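Local coordinates for cystathionine gamma-synthase (Xanthomonas oryzae pv. oryzae KACC 10331, PDB 6LD7), which probably makes cystathionine in the methionine biosynthesis pathway as a pyridoxal 5'-phosphate-dependent enzyme of the trans-sulfuration family, at residues 282-287 and 314-319; 330-335 and 385-390; 162-167 and 301-306; 107-112 and 132-137. The protein carries 1 engineered substitution. One frame throughout, in Å; residues are numbered along the deposited sequence.

Contact 1 of 4, residues 282-287 and 314-319; sequences MVNQVY and ELEGGE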
loop_
_atom_site.group_PDB
_atom_site.type_symbol
_atom_site.label_atom_id
_atom_site.label_comp_id
_atom_site.label_asym_id
_atom_site.label_seq_id
_atom_site.Cartn_x
_atom_site.Cartn_y
_atom_site.Cartn_z
ATOM N N MET C 282 46.189 6.429 0.512
ATOM C CA MET C 282 45.572 6.335 -0.833
ATOM C C MET C 282 44.595 7.498 -1.058
ATOM O O MET C 282 43.972 7.534 -2.103
ATOM C CB MET C 282 44.850 4.990 -0.963
ATOM C CG MET C 282 45.800 3.815 -1.189
ATOM S SD MET C 282 46.724 4.126 -2.737
ATOM C CE MET C 282 45.436 4.087 -3.979
ATOM N N VAL C 283 44.414 8.393 -0.087
ATOM C CA VAL C 283 43.377 9.466 -0.164
ATOM C C VAL C 283 44.061 10.835 -0.137
ATOM O O VAL C 283 44.683 11.128 0.879
ATOM C CB VAL C 283 42.408 9.330 1.020
ATOM C CG1 VAL C 283 41.362 10.415 1.002
ATOM C CG2 VAL C 283 41.730 7.985 1.054
ATOM N N ASN C 284 43.925 11.624 -1.190
ATOM C CA ASN C 284 44.538 12.965 -1.341
ATOM C C ASN C 284 43.725 13.996 -0.589
ATOM O O ASN C 284 44.322 14.907 -0.168
ATOM C CB ASN C 284 44.648 13.409 -2.816
ATOM C CG ASN C 284 45.506 12.432 -3.604
ATOM O OD1 ASN C 284 46.378 11.751 -3.049
ATOM N ND2 ASN C 284 45.249 12.293 -4.885
ATOM N N GLN C 285 42.403 13.868 -0.465
ATOM C CA GLN C 285 41.578 14.909 0.210
ATOM C C GLN C 285 40.261 14.295 0.668
ATOM O O GLN C 285 39.658 13.374 -0.055
ATOM C CB GLN C 285 41.330 16.016 -0.816
ATOM C CG GLN C 285 40.646 17.227 -0.303
ATOM C CD GLN C 285 41.461 17.939 0.740
ATOM O OE1 GLN C 285 42.626 18.202 0.521
ATOM N NE2 GLN C 285 40.867 18.151 1.897
ATOM N N VAL C 286 39.756 14.798 1.780
ATOM C CA VAL C 286 38.430 14.416 2.293
ATOM C C VAL C 286 37.601 15.687 2.382
ATOM O O VAL C 286 38.126 16.684 2.884
ATOM C CB VAL C 286 38.513 13.738 3.649
ATOM C CG1 VAL C 286 37.111 13.311 4.100
ATOM C CG2 VAL C 286 39.403 12.544 3.578
ATOM N N TYR C 287 36.358 15.607 1.937
ATOM C CA TYR C 287 35.409 16.729 1.963
ATOM C C TYR C 287 34.343 16.332 2.975
ATOM O O TYR C 287 33.521 15.469 2.670
ATOM C CB TYR C 287 34.867 17.003 0.554
ATOM C CG TYR C 287 35.900 17.400 -0.467
ATOM C CD1 TYR C 287 36.382 18.706 -0.562
ATOM C CD2 TYR C 287 36.448 16.435 -1.301
ATOM C CE1 TYR C 287 37.399 19.039 -1.464
ATOM C CE2 TYR C 287 37.430 16.737 -2.210
ATOM C CZ TYR C 287 37.891 18.043 -2.310
ATOM O OH TYR C 287 38.812 18.260 -3.289
ATOM N N GLU C 314 38.947 12.113 -2.621
ATOM C CA GLU C 314 39.750 11.897 -3.854
ATOM C C GLU C 314 40.690 10.735 -3.633
ATOM O O GLU C 314 41.490 10.794 -2.713
ATOM C CB GLU C 314 40.549 13.140 -4.182
ATOM C CG GLU C 314 39.644 14.185 -4.763
ATOM C CD GLU C 314 40.280 15.539 -4.932
ATOM O OE1 GLU C 314 39.493 16.517 -5.145
ATOM O OE2 GLU C 314 41.562 15.581 -4.870
ATOM N N LEU C 315 40.483 9.682 -4.387
ATOM C CA LEU C 315 41.329 8.473 -4.339
ATOM C C LEU C 315 42.498 8.716 -5.284
ATOM O O LEU C 315 42.306 9.341 -6.305
ATOM C CB LEU C 315 40.448 7.310 -4.775
ATOM C CG LEU C 315 41.091 5.954 -4.761
ATOM C CD1 LEU C 315 41.359 5.525 -3.347
ATOM C CD2 LEU C 315 40.130 4.988 -5.429
ATOM N N GLU C 316 43.679 8.421 -4.817
ATOM C CA GLU C 316 44.954 8.431 -5.562
ATOM C C GLU C 316 44.861 7.373 -6.673
ATOM O O GLU C 316 44.369 6.231 -6.419
ATOM C CB GLU C 316 46.097 8.147 -4.564
ATOM C CG GLU C 316 47.468 8.250 -5.200
ATOM C CD GLU C 316 47.716 9.622 -5.822
ATOM O OE1 GLU C 316 47.618 10.613 -5.063
ATOM O OE2 GLU C 316 47.930 9.714 -7.066
ATOM N N GLY C 317 45.429 7.679 -7.831
ATOM C CA GLY C 317 45.606 6.703 -8.924
ATOM C C GLY C 317 44.503 6.934 -9.910
ATOM O O GLY C 317 43.747 7.941 -9.830
ATOM N N GLY C 318 44.299 6.055 -10.819
ATOM C CA GLY C 318 43.451 6.580 -11.904
ATOM C C GLY C 318 41.962 6.535 -11.622
ATOM O O GLY C 318 41.471 6.310 -10.501
ATOM N N GLU C 319 41.243 6.757 -12.689
ATOM C CA GLU C 319 40.037 5.995 -12.959
ATOM C C GLU C 319 40.359 4.515 -12.679
ATOM O O GLU C 319 39.432 3.812 -12.244
ATOM C CB GLU C 319 39.563 6.246 -14.391
ATOM C CG GLU C 319 38.162 5.694 -14.619
ATOM C CD GLU C 319 37.743 5.592 -16.061
ATOM O OE1 GLU C 319 37.523 6.656 -16.606
ATOM O OE2 GLU C 319 37.660 4.451 -16.610
#
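V283 and L315 face each other as an antiparallel non-hydrogen-bonded pair, their CA atoms 4.8 Å apart, where strand 283-287 of the five-stranded mixed sheet, outermost within this chain, runs beside strand 310-315. The chain turns a corner at N284, yet backbone bonds to the neighbouring segment occur before and after it. Before it, E316 N gives an almost straight bond to M282 O (2.9 Å, 173°), and at the corner N284 N donates to E314 O. Beyond it, E314 N returns a bond to Q285 O at 2.9 Å. One side of the sheet is mainly apolar. V283 and L315 point to the side covered by L391 of helix 380-396, while L315 also meets A321, V322 and F325 of helix 319-327. There the CD1 branch of L315 lies 3.5 Å from M282 O, and the M282 chain, bent at both outer torsions, swings its CE methyl across the E316 side chain at about a right angle, to 3.4 Å from E316 O. Q285 and E314 point to the other side, where the contact becomes polar. E314 carries its carboxylate out on a chain extended beyond CG (chi2 171°), far enough to reach the ring of Y287 at its edge. Ring and carboxylate planes stand 53° apart. The bond from Y287 OH to E314 OE1 (2.6 Å) ties the acid to the end of the neighbouring strand, the hydroxyl meeting that oxygen from above the carboxylate plane.

Contact 2 of 4, residues 330-335 and 385-390; sequences RYFTLA and IDLRAG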
loop_
_atom_site.group_PDB
_atom_site.type_symbol
_atom_site.label_atom_id
_atom_site.label_comp_id
_atom_site.label_asym_id
_atom_site.label_seq_id
_atom_site.Cartn_x
_atom_site.Cartn_y
_atom_site.Cartn_z
ATOM N N ARG C 330 31.141 -4.619 -0.683
ATOM C CA ARG C 330 29.993 -5.463 -0.260
ATOM C C ARG C 330 28.888 -4.651 0.412
ATOM O O ARG C 330 27.739 -5.102 0.418
ATOM C CB ARG C 330 30.495 -6.550 0.681
ATOM C CG ARG C 330 31.711 -7.318 0.152
ATOM C CD ARG C 330 32.128 -8.426 1.142
ATOM N NE ARG C 330 31.085 -9.453 1.048
ATOM C CZ ARG C 330 30.252 -9.896 2.016
ATOM N NH1 ARG C 330 30.332 -9.510 3.280
ATOM N NH2 ARG C 330 29.330 -10.785 1.696
ATOM N N TYR C 331 29.166 -3.461 0.932
ATOM C CA TYR C 331 28.171 -2.785 1.808
ATOM C C TYR C 331 27.886 -1.371 1.319
ATOM O O TYR C 331 27.133 -0.668 1.973
ATOM C CB TYR C 331 28.620 -2.823 3.280
ATOM C CG TYR C 331 28.993 -4.190 3.776
ATOM C CD1 TYR C 331 28.142 -5.290 3.616
ATOM C CD2 TYR C 331 30.150 -4.357 4.496
ATOM C CE1 TYR C 331 28.499 -6.554 4.071
ATOM C CE2 TYR C 331 30.534 -5.604 4.955
ATOM C CZ TYR C 331 29.714 -6.695 4.742
ATOM O OH TYR C 331 30.167 -7.845 5.292
ATOM N N PHE C 332 28.418 -0.968 0.174
ATOM C CA PHE C 332 28.105 0.331 -0.471
ATOM C C PHE C 332 27.558 0.000 -1.859
ATOM O O PHE C 332 28.247 -0.637 -2.622
ATOM C CB PHE C 332 29.346 1.211 -0.613
ATOM C CG PHE C 332 29.917 1.781 0.666
ATOM C CD1 PHE C 332 30.662 0.983 1.537
ATOM C CD2 PHE C 332 29.556 3.036 1.099
ATOM C CE1 PHE C 332 31.144 1.483 2.726
ATOM C CE2 PHE C 332 30.030 3.541 2.307
ATOM C CZ PHE C 332 30.795 2.747 3.124
ATOM N N THR C 333 26.331 0.351 -2.149
ATOM C CA THR C 333 25.709 0.113 -3.477
ATOM C C THR C 333 26.068 1.295 -4.361
ATOM O O THR C 333 25.815 2.434 -3.945
ATOM C CB THR C 333 24.199 -0.041 -3.284
ATOM O OG1 THR C 333 24.026 -1.153 -2.422
ATOM C CG2 THR C 333 23.423 -0.340 -4.537
ATOM N N LEU C 334 26.543 1.008 -5.564
ATOM C CA LEU C 334 26.820 1.992 -6.599
ATOM C C LEU C 334 25.512 2.493 -7.154
ATOM O O LEU C 334 24.800 1.754 -7.935
ATOM C CB LEU C 334 27.775 1.355 -7.610
ATOM C CG LEU C 334 28.246 2.283 -8.730
ATOM C CD1 LEU C 334 29.239 3.333 -8.188
ATOM C CD2 LEU C 334 28.893 1.436 -9.853
ATOM N N ALA C 335 25.144 3.713 -6.743
ATOM C CA ALA C 335 23.861 4.309 -7.154
ATOM C C ALA C 335 23.825 5.800 -6.850
ATOM O O ALA C 335 24.543 6.300 -5.995
ATOM C CB ALA C 335 22.721 3.586 -6.456
ATOM N N ILE C 385 35.764 -2.243 7.358
ATOM C CA ILE C 385 36.412 -3.420 6.696
ATOM C C ILE C 385 36.224 -3.297 5.175
ATOM O O ILE C 385 37.215 -3.383 4.394
ATOM C CB ILE C 385 35.770 -4.702 7.242
ATOM C CG1 ILE C 385 36.218 -4.968 8.693
ATOM C CG2 ILE C 385 36.055 -5.877 6.293
ATOM C CD1 ILE C 385 35.340 -6.052 9.361
ATOM N N ASP C 386 35.007 -2.966 4.749
ATOM C CA ASP C 386 34.713 -2.779 3.303
ATOM C C ASP C 386 35.573 -1.670 2.705
ATOM O O ASP C 386 36.169 -1.921 1.609
ATOM C CB ASP C 386 33.226 -2.511 3.096
ATOM C CG ASP C 386 32.627 -3.021 1.782
ATOM O OD1 ASP C 386 33.148 -4.035 1.208
ATOM O OD2 ASP C 386 31.598 -2.409 1.353
ATOM N N LEU C 387 35.683 -0.505 3.354
ATOM C CA LEU C 387 36.507 0.590 2.778
ATOM C C LEU C 387 38.010 0.261 2.786
ATOM O O LEU C 387 38.736 0.598 1.770
ATOM C CB LEU C 387 36.232 1.905 3.489
ATOM C CG LEU C 387 34.816 2.438 3.338
ATOM C CD1 LEU C 387 34.579 3.544 4.331
ATOM C CD2 LEU C 387 34.532 2.918 1.924
ATOM N N ARG C 388 38.531 -0.275 3.890
ATOM C CA ARG C 388 39.933 -0.759 3.876
ATOM C C ARG C 388 40.158 -1.712 2.709
ATOM O O ARG C 388 41.196 -1.633 2.123
ATOM C CB ARG C 388 40.312 -1.526 5.144
ATOM C CG ARG C 388 40.486 -0.619 6.348
ATOM C CD ARG C 388 41.122 -1.432 7.491
ATOM N NE ARG C 388 40.669 -0.678 8.595
ATOM C CZ ARG C 388 39.693 -0.998 9.450
ATOM N NH1 ARG C 388 39.110 -2.177 9.505
ATOM N NH2 ARG C 388 39.374 -0.077 10.311
ATOM N N ALA C 389 39.293 -2.681 2.420
ATOM C CA ALA C 389 39.616 -3.634 1.311
ATOM C C ALA C 389 39.499 -2.867 -0.023
ATOM O O ALA C 389 40.295 -3.097 -0.967
ATOM C CB ALA C 389 38.764 -4.899 1.391
ATOM N N GLY C 390 38.650 -1.849 -0.093
ATOM C CA GLY C 390 38.583 -1.018 -1.311
ATOM C C GLY C 390 39.883 -0.208 -1.496
ATOM O O GLY C 390 40.415 -0.171 -2.595
#
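With chi1 at -148°, away from the usual staggered values, D386 swings its carboxylate out from the helix to the backbone of R330 and Y331, while F332, its CG anti to the carbonyl carbon, carries its ring toward the same helix. One carboxylate can thus serve two successive amides. R330 N meets the syn lone pair of D386 OD1 at 2.8 Å in a nearly straight bond (177°). Y331 N approaches D386 OD2 at 2.7 Å from above the carboxylate plane, along a more bent path. D386 is buried, and these two N-H groups would be expected to stabilise its negative charge. Helix 380-396, close to the C-terminal end of the chain, uses D386 to hold the irregular run leading into strand 333-334 of the five-stranded sheet, outermost within this chain, where L334 makes backbone bonds to a second subunit. Aromatic groups close round the acid. The F332 ring presents its edge to D386 OD2, which lies in the ring plane 3.5 Å from F332 CD1, and ring and carboxylate are only 20° from coplanar. Farther along the same ring, L387 CD2 makes an off-centre CH-pi contact, 4.2 Å from the centroid of the F332 ring, the two side chains crossing at about a right angle. Behind L387 stand I273 and L276 of helix 259-277. The Y331 ring slants past D386, with Y331 CD2 3.9 Å from D386 CB, and one of its faces is covered over the centre by R330 CB; Y331 also packs on C14 of a third subunit.

Contact 3 of 4, residues 162-167 and 301-306; sequences LRITDL and ARQQKG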
loop_
_atom_site.group_PDB
_atom_site.type_symbol
_atom_site.label_atom_id
_atom_site.label_comp_id
_atom_site.label_asym_id
_atom_site.label_seq_id
_atom_site.Cartn_x
_atom_site.Cartn_y
_atom_site.Cartn_z
ATOM N N LEU C 162 30.745 19.630 -0.119
ATOM C CA LEU C 162 30.312 20.004 1.256
ATOM C C LEU C 162 30.823 21.398 1.628
ATOM O O LEU C 162 31.164 21.581 2.757
ATOM C CB LEU C 162 30.796 18.862 2.178
ATOM C CG LEU C 162 29.849 17.684 1.968
ATOM C CD1 LEU C 162 30.439 16.482 1.346
ATOM C CD2 LEU C 162 28.977 17.448 3.135
ATOM N N ARG C 163 30.691 22.364 0.739
ATOM C CA ARG C 163 30.896 23.812 1.048
ATOM C C ARG C 163 29.768 24.269 1.936
ATOM O O ARG C 163 28.582 23.880 1.728
ATOM C CB ARG C 163 30.964 24.704 -0.212
ATOM C CG ARG C 163 31.928 24.229 -1.302
ATOM C CD ARG C 163 33.354 24.621 -0.975
ATOM N NE ARG C 163 34.082 23.575 -0.341
ATOM C CZ ARG C 163 35.294 23.028 -0.680
ATOM N NH1 ARG C 163 36.041 23.390 -1.724
ATOM N NH2 ARG C 163 35.738 22.082 0.131
ATOM N N ILE C 164 30.121 25.060 2.930
ATOM C CA ILE C 164 29.155 25.585 3.905
ATOM C C ILE C 164 28.858 27.031 3.574
ATOM O O ILE C 164 29.773 27.839 3.518
ATOM C CB ILE C 164 29.756 25.392 5.285
ATOM C CG1 ILE C 164 30.282 23.961 5.507
ATOM C CG2 ILE C 164 28.785 25.777 6.364
ATOM C CD1 ILE C 164 29.217 22.922 5.514
ATOM N N THR C 165 27.608 27.387 3.405
ATOM C CA THR C 165 27.204 28.777 3.268
ATOM C C THR C 165 26.756 29.256 4.628
ATOM O O THR C 165 25.969 28.545 5.334
ATOM C CB THR C 165 26.029 28.903 2.303
ATOM O OG1 THR C 165 26.425 28.305 1.070
ATOM C CG2 THR C 165 25.586 30.322 2.126
ATOM N N ASP C 166 27.128 30.490 4.926
ATOM C CA ASP C 166 26.836 31.114 6.234
ATOM C C ASP C 166 25.437 31.675 6.184
ATOM O O ASP C 166 25.173 32.709 5.527
ATOM C CB ASP C 166 27.955 32.100 6.553
ATOM C CG ASP C 166 27.756 32.882 7.837
ATOM O OD1 ASP C 166 26.587 32.914 8.413
ATOM O OD2 ASP C 166 28.785 33.424 8.255
ATOM N N LEU C 167 24.510 30.973 6.802
ATOM C CA LEU C 167 23.078 31.342 6.710
ATOM C C LEU C 167 22.870 32.765 7.209
ATOM O O LEU C 167 22.131 33.553 6.546
ATOM C CB LEU C 167 22.227 30.339 7.506
ATOM C CG LEU C 167 22.172 28.930 6.896
ATOM C CD1 LEU C 167 21.403 27.986 7.787
ATOM C CD2 LEU C 167 21.521 28.981 5.519
ATOM N N ALA C 301 29.941 23.888 12.692
ATOM C CA ALA C 301 29.815 23.518 14.138
ATOM C C ALA C 301 28.829 24.482 14.789
ATOM O O ALA C 301 28.110 24.058 15.621
ATOM C CB ALA C 301 31.173 23.577 14.882
ATOM N N ARG C 302 28.694 25.714 14.327
ATOM C CA ARG C 302 27.721 26.670 14.946
ATOM C C ARG C 302 26.363 26.620 14.258
ATOM O O ARG C 302 25.452 26.798 14.975
ATOM C CB ARG C 302 28.214 28.133 14.919
ATOM C CG ARG C 302 29.395 28.279 15.885
ATOM C CD ARG C 302 29.083 28.378 17.395
ATOM N NE ARG C 302 28.606 29.760 17.619
ATOM C CZ ARG C 302 29.357 30.886 17.561
ATOM N NH1 ARG C 302 28.786 32.076 17.699
ATOM N NH2 ARG C 302 30.672 30.831 17.393
ATOM N N GLN C 303 26.222 26.526 12.932
ATOM C CA GLN C 303 24.867 26.674 12.406
ATOM C C GLN C 303 24.143 25.316 12.247
ATOM O O GLN C 303 22.990 25.358 11.925
ATOM C CB GLN C 303 24.880 27.488 11.135
ATOM C CG GLN C 303 25.293 26.772 9.915
ATOM C CD GLN C 303 25.262 27.632 8.663
ATOM O OE1 GLN C 303 25.215 28.850 8.691
ATOM N NE2 GLN C 303 25.526 26.982 7.553
ATOM N N GLN C 304 24.813 24.187 12.446
ATOM C CA GLN C 304 24.322 22.811 12.261
ATOM C C GLN C 304 24.325 22.128 13.649
ATOM O O GLN C 304 25.198 22.462 14.430
ATOM C CB GLN C 304 25.167 21.979 11.266
ATOM C CG GLN C 304 25.385 22.620 9.903
ATOM C CD GLN C 304 26.291 21.837 8.978
ATOM O OE1 GLN C 304 26.645 22.379 7.925
ATOM N NE2 GLN C 304 26.689 20.597 9.332
ATOM N N LYS C 305 23.418 21.175 13.933
ATOM C CA LYS C 305 23.455 20.401 15.188
ATOM C C LYS C 305 24.267 19.136 14.982
ATOM O O LYS C 305 24.395 18.408 15.940
ATOM C CB LYS C 305 22.052 20.085 15.683
ATOM C CG LYS C 305 21.207 21.355 15.791
ATOM C CD LYS C 305 19.692 21.178 15.876
ATOM C CE LYS C 305 19.208 21.231 17.311
ATOM N NZ LYS C 305 17.776 21.593 17.351
ATOM N N GLY C 306 24.821 18.872 13.791
ATOM C CA GLY C 306 25.802 17.774 13.682
ATOM C C GLY C 306 26.427 17.911 12.334
ATOM O O GLY C 306 25.934 18.781 11.558
HETATM O O HOH W 1 25.088 31.195 10.014
#
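The N-terminal end of helix 167-176 and the C-terminal end of helix 297-303 meet in this buried contact, joined by one glutamine amide. Such a group, with its edge toward a run of backbone, can give and take a bond at once, and Q303 does both. Its NE2 donates to T165 O at 2.8 Å, nearly straight at 173°, with the carbonyl oxygen in the amide plane. Q303 OE1 accepts from L167 N at 2.9 Å, the N-H directed at a lone pair of OE1 in the plane of its carbonyl. The two bonds together fix the rotation of the amide. Q303 CG sits between the backbone N and carbonyl carbon (chi1 79°), and the chain runs extended from there to the loop. A water donates to both Q303 OE1 (2.7 Å) and D166 OD1. Apolar groups border the amide: I164 CG2 passes alongside NE2, while the L167 side chain crosses that of Q303 at about a right angle, L167 CG 3.5 Å from Q303 OE1. I164 CD1 meets the neighbouring Q304 OE1 at 3.6 Å. Q304 in turn uses NE2 to hold G306 O. D166 OD1 accepts from F169 N, a side-chain N-cap of helix 167-176, which follows the loop after strand 151-155 of the large sheet.

Contact 4 of 4, residues 107-112 and 132-137; sequences VPHDAY and TADLTV. Engineered in segment 132-137: V137 (natural residue Asp).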
loop_
_atom_site.group_PDB
_atom_site.type_symbol
_atom_site.label_atom_id
_atom_site.label_comp_id
_atom_site.label_asym_id
_atom_site.label_seq_id
_atom_site.Cartn_x
_atom_site.Cartn_y
_atom_site.Cartn_z
ATOM N N VAL C 107 21.304 32.070 -7.654
ATOM C CA VAL C 107 21.546 30.610 -7.528
ATOM C C VAL C 107 23.001 30.398 -7.177
ATOM O O VAL C 107 23.861 30.983 -7.814
ATOM C CB VAL C 107 21.245 29.983 -8.893
ATOM C CG1 VAL C 107 21.569 28.546 -8.893
ATOM C CG2 VAL C 107 19.786 30.201 -9.163
ATOM N N PRO C 108 23.320 29.478 -6.253
ATOM C CA PRO C 108 24.698 29.111 -5.990
ATOM C C PRO C 108 25.323 28.490 -7.237
ATOM O O PRO C 108 24.657 27.716 -7.853
ATOM C CB PRO C 108 24.631 28.043 -4.894
ATOM C CG PRO C 108 23.276 28.286 -4.276
ATOM C CD PRO C 108 22.368 28.752 -5.413
ATOM N N HIS C 109 26.590 28.792 -7.487
ATOM C CA HIS C 109 27.409 28.217 -8.568
ATOM C C HIS C 109 27.378 26.690 -8.479
ATOM O O HIS C 109 27.422 26.050 -9.476
ATOM C CB HIS C 109 28.766 28.925 -8.513
ATOM C CG HIS C 109 29.667 28.431 -7.415
ATOM N ND1 HIS C 109 29.347 28.520 -6.022
ATOM C CD2 HIS C 109 30.808 27.721 -7.484
ATOM C CE1 HIS C 109 30.281 27.909 -5.326
ATOM N NE2 HIS C 109 31.165 27.397 -6.197
ATOM N N ASP C 110 27.314 26.075 -7.314
ATOM C CA ASP C 110 27.474 24.603 -7.225
ATOM C C ASP C 110 26.120 23.958 -6.827
ATOM O O ASP C 110 26.113 22.908 -6.225
ATOM C CB ASP C 110 28.608 24.313 -6.232
ATOM C CG ASP C 110 28.412 24.881 -4.825
ATOM O OD1 ASP C 110 27.423 25.580 -4.606
ATOM O OD2 ASP C 110 29.290 24.605 -3.926
ATOM N N ALA C 111 24.986 24.618 -7.029
ATOM C CA ALA C 111 23.670 24.020 -6.650
ATOM C C ALA C 111 23.462 22.655 -7.368
ATOM O O ALA C 111 23.994 22.464 -8.441
ATOM C CB ALA C 111 22.538 24.978 -7.012
ATOM N N TYR C 112 22.597 21.832 -6.821
ATOM C CA TYR C 112 22.071 20.588 -7.409
ATOM C C TYR C 112 21.806 20.734 -8.937
ATOM O O TYR C 112 21.134 21.714 -9.362
ATOM C CB TYR C 112 20.813 20.186 -6.606
ATOM C CG TYR C 112 20.213 18.923 -7.169
ATOM C CD1 TYR C 112 21.012 17.775 -7.342
ATOM C CD2 TYR C 112 18.894 18.895 -7.616
ATOM C CE1 TYR C 112 20.460 16.611 -7.893
ATOM C CE2 TYR C 112 18.326 17.751 -8.148
ATOM C CZ TYR C 112 19.113 16.610 -8.311
ATOM O OH TYR C 112 18.537 15.532 -8.914
ATOM N N THR C 132 24.277 33.882 -11.166
ATOM C CA THR C 132 25.030 32.853 -10.451
ATOM C C THR C 132 26.030 33.533 -9.500
ATOM O O THR C 132 26.477 34.623 -9.770
ATOM C CB THR C 132 25.500 31.752 -11.393
ATOM O OG1 THR C 132 26.824 31.564 -10.896
ATOM C CG2 THR C 132 25.418 32.060 -12.858
ATOM N N ALA C 133 26.233 32.971 -8.314
ATOM C CA ALA C 133 27.051 33.581 -7.245
ATOM C C ALA C 133 27.670 32.464 -6.438
ATOM O O ALA C 133 27.070 31.378 -6.299
ATOM C CB ALA C 133 26.244 34.473 -6.358
ATOM N N ASP C 134 28.856 32.719 -5.940
ATOM C CA ASP C 134 29.484 31.877 -4.895
ATOM C C ASP C 134 29.103 32.529 -3.575
ATOM O O ASP C 134 29.702 33.569 -3.205
ATOM C CB ASP C 134 30.987 31.721 -5.135
ATOM C CG ASP C 134 31.625 30.787 -4.114
ATOM O OD1 ASP C 134 30.985 30.555 -2.984
ATOM O OD2 ASP C 134 32.739 30.319 -4.435
ATOM N N LEU C 135 28.105 31.981 -2.892
ATOM C CA LEU C 135 27.596 32.555 -1.642
ATOM C C LEU C 135 28.619 32.454 -0.494
ATOM O O LEU C 135 28.327 32.995 0.603
ATOM C CB LEU C 135 26.255 31.878 -1.313
ATOM C CG LEU C 135 25.137 32.029 -2.345
ATOM C CD1 LEU C 135 23.851 31.511 -1.746
ATOM C CD2 LEU C 135 24.931 33.463 -2.777
ATOM N N THR C 136 29.724 31.719 -0.628
ATOM C CA THR C 136 30.815 31.721 0.389
ATOM C C THR C 136 31.812 32.860 0.093
ATOM O O THR C 136 32.712 33.004 0.812
ATOM C CB THR C 136 31.594 30.407 0.375
ATOM O OG1 THR C 136 32.300 30.236 -0.877
ATOM C CG2 THR C 136 30.690 29.217 0.580
ATOM N N VAL C 137 31.662 33.619 -0.991
ATOM C CA VAL C 137 32.543 34.767 -1.337
ATOM C C VAL C 137 31.781 36.064 -1.144
ATOM O O VAL C 137 30.886 36.415 -1.903
ATOM C CB VAL C 137 33.097 34.666 -2.767
ATOM C CG1 VAL C 137 33.989 35.864 -3.089
ATOM C CG2 VAL C 137 33.798 33.357 -2.979
HETATM O O HOH W 2 27.600 29.077 -3.464
#
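V107 and T132 stand side by side in parallel strands, and the contact passes from a closely bonded backbone to a looser, more solvent-facing side within a few residues. In the tight part, A133 N donates to V107 O at 3.1 Å and H109 N to A133 O at 2.9 Å, so A133 bonds V107 near the strand end and H109 just past it. P108 CA lies 3.3 Å from A133 O. On the buried side P108 CG meets L135 CD1 at 4.1 Å, with L153 and I154 of strand 151-155 packed against these side chains.

The more solvent-facing side, with exposed H109 and partly exposed D134, is built on different terms. H109 takes the less common chi1 of 77°, which sets its imidazole alongside D134, pointing the same way. Ring and carboxylate are stacked with planes 22° apart, H109 CE1 coming to 3.4 Å from D134 CG. D134 CB lies over that ring face toward its rim, and D110 CB covers the opposite face. At the ring's edge, in plane, a water joins H109 ND1 to L135 N, a solvent bridge where the strands have ended. T136 N to D134 OD1 forms an Asx turn, and T136 OG1 bonds the same oxygen (2.5 Å), keeping the carboxylate beside the imidazole face. Each strand then leaves through a type I turn, P108 to A111 and D134 to the engineered V137, toward a helix. Parallel neighbours linked through helix 113-124 make this a beta-alpha-beta unit of the seven-stranded sheet, characteristic of the large domain of fold-type I pyridoxal phosphate enzymes.

In the fold
From the N terminus, contact 4 comes first and closes the short loop through helix 113-124 within the seven-stranded sheet. Contact 3 opens at 162-167, just beyond strand 151-155, and spans more than 130 residues before it closes at 301-306. Contact 1 opens inside that span, at 282-287, and closes after it at 314-319, so the two cross and link the large sheet's surroundings to the five-stranded sheet. Contact 2 follows in series, bringing helix 380-396 back to the smaller sheet. Contacts 3 and 4 touch, as I164 against T136, and Y287 of contact 1 packs on L162 and R163. Contacts 1 and 2 reach the two strands outermost within this chain, their centres about 15 Å apart.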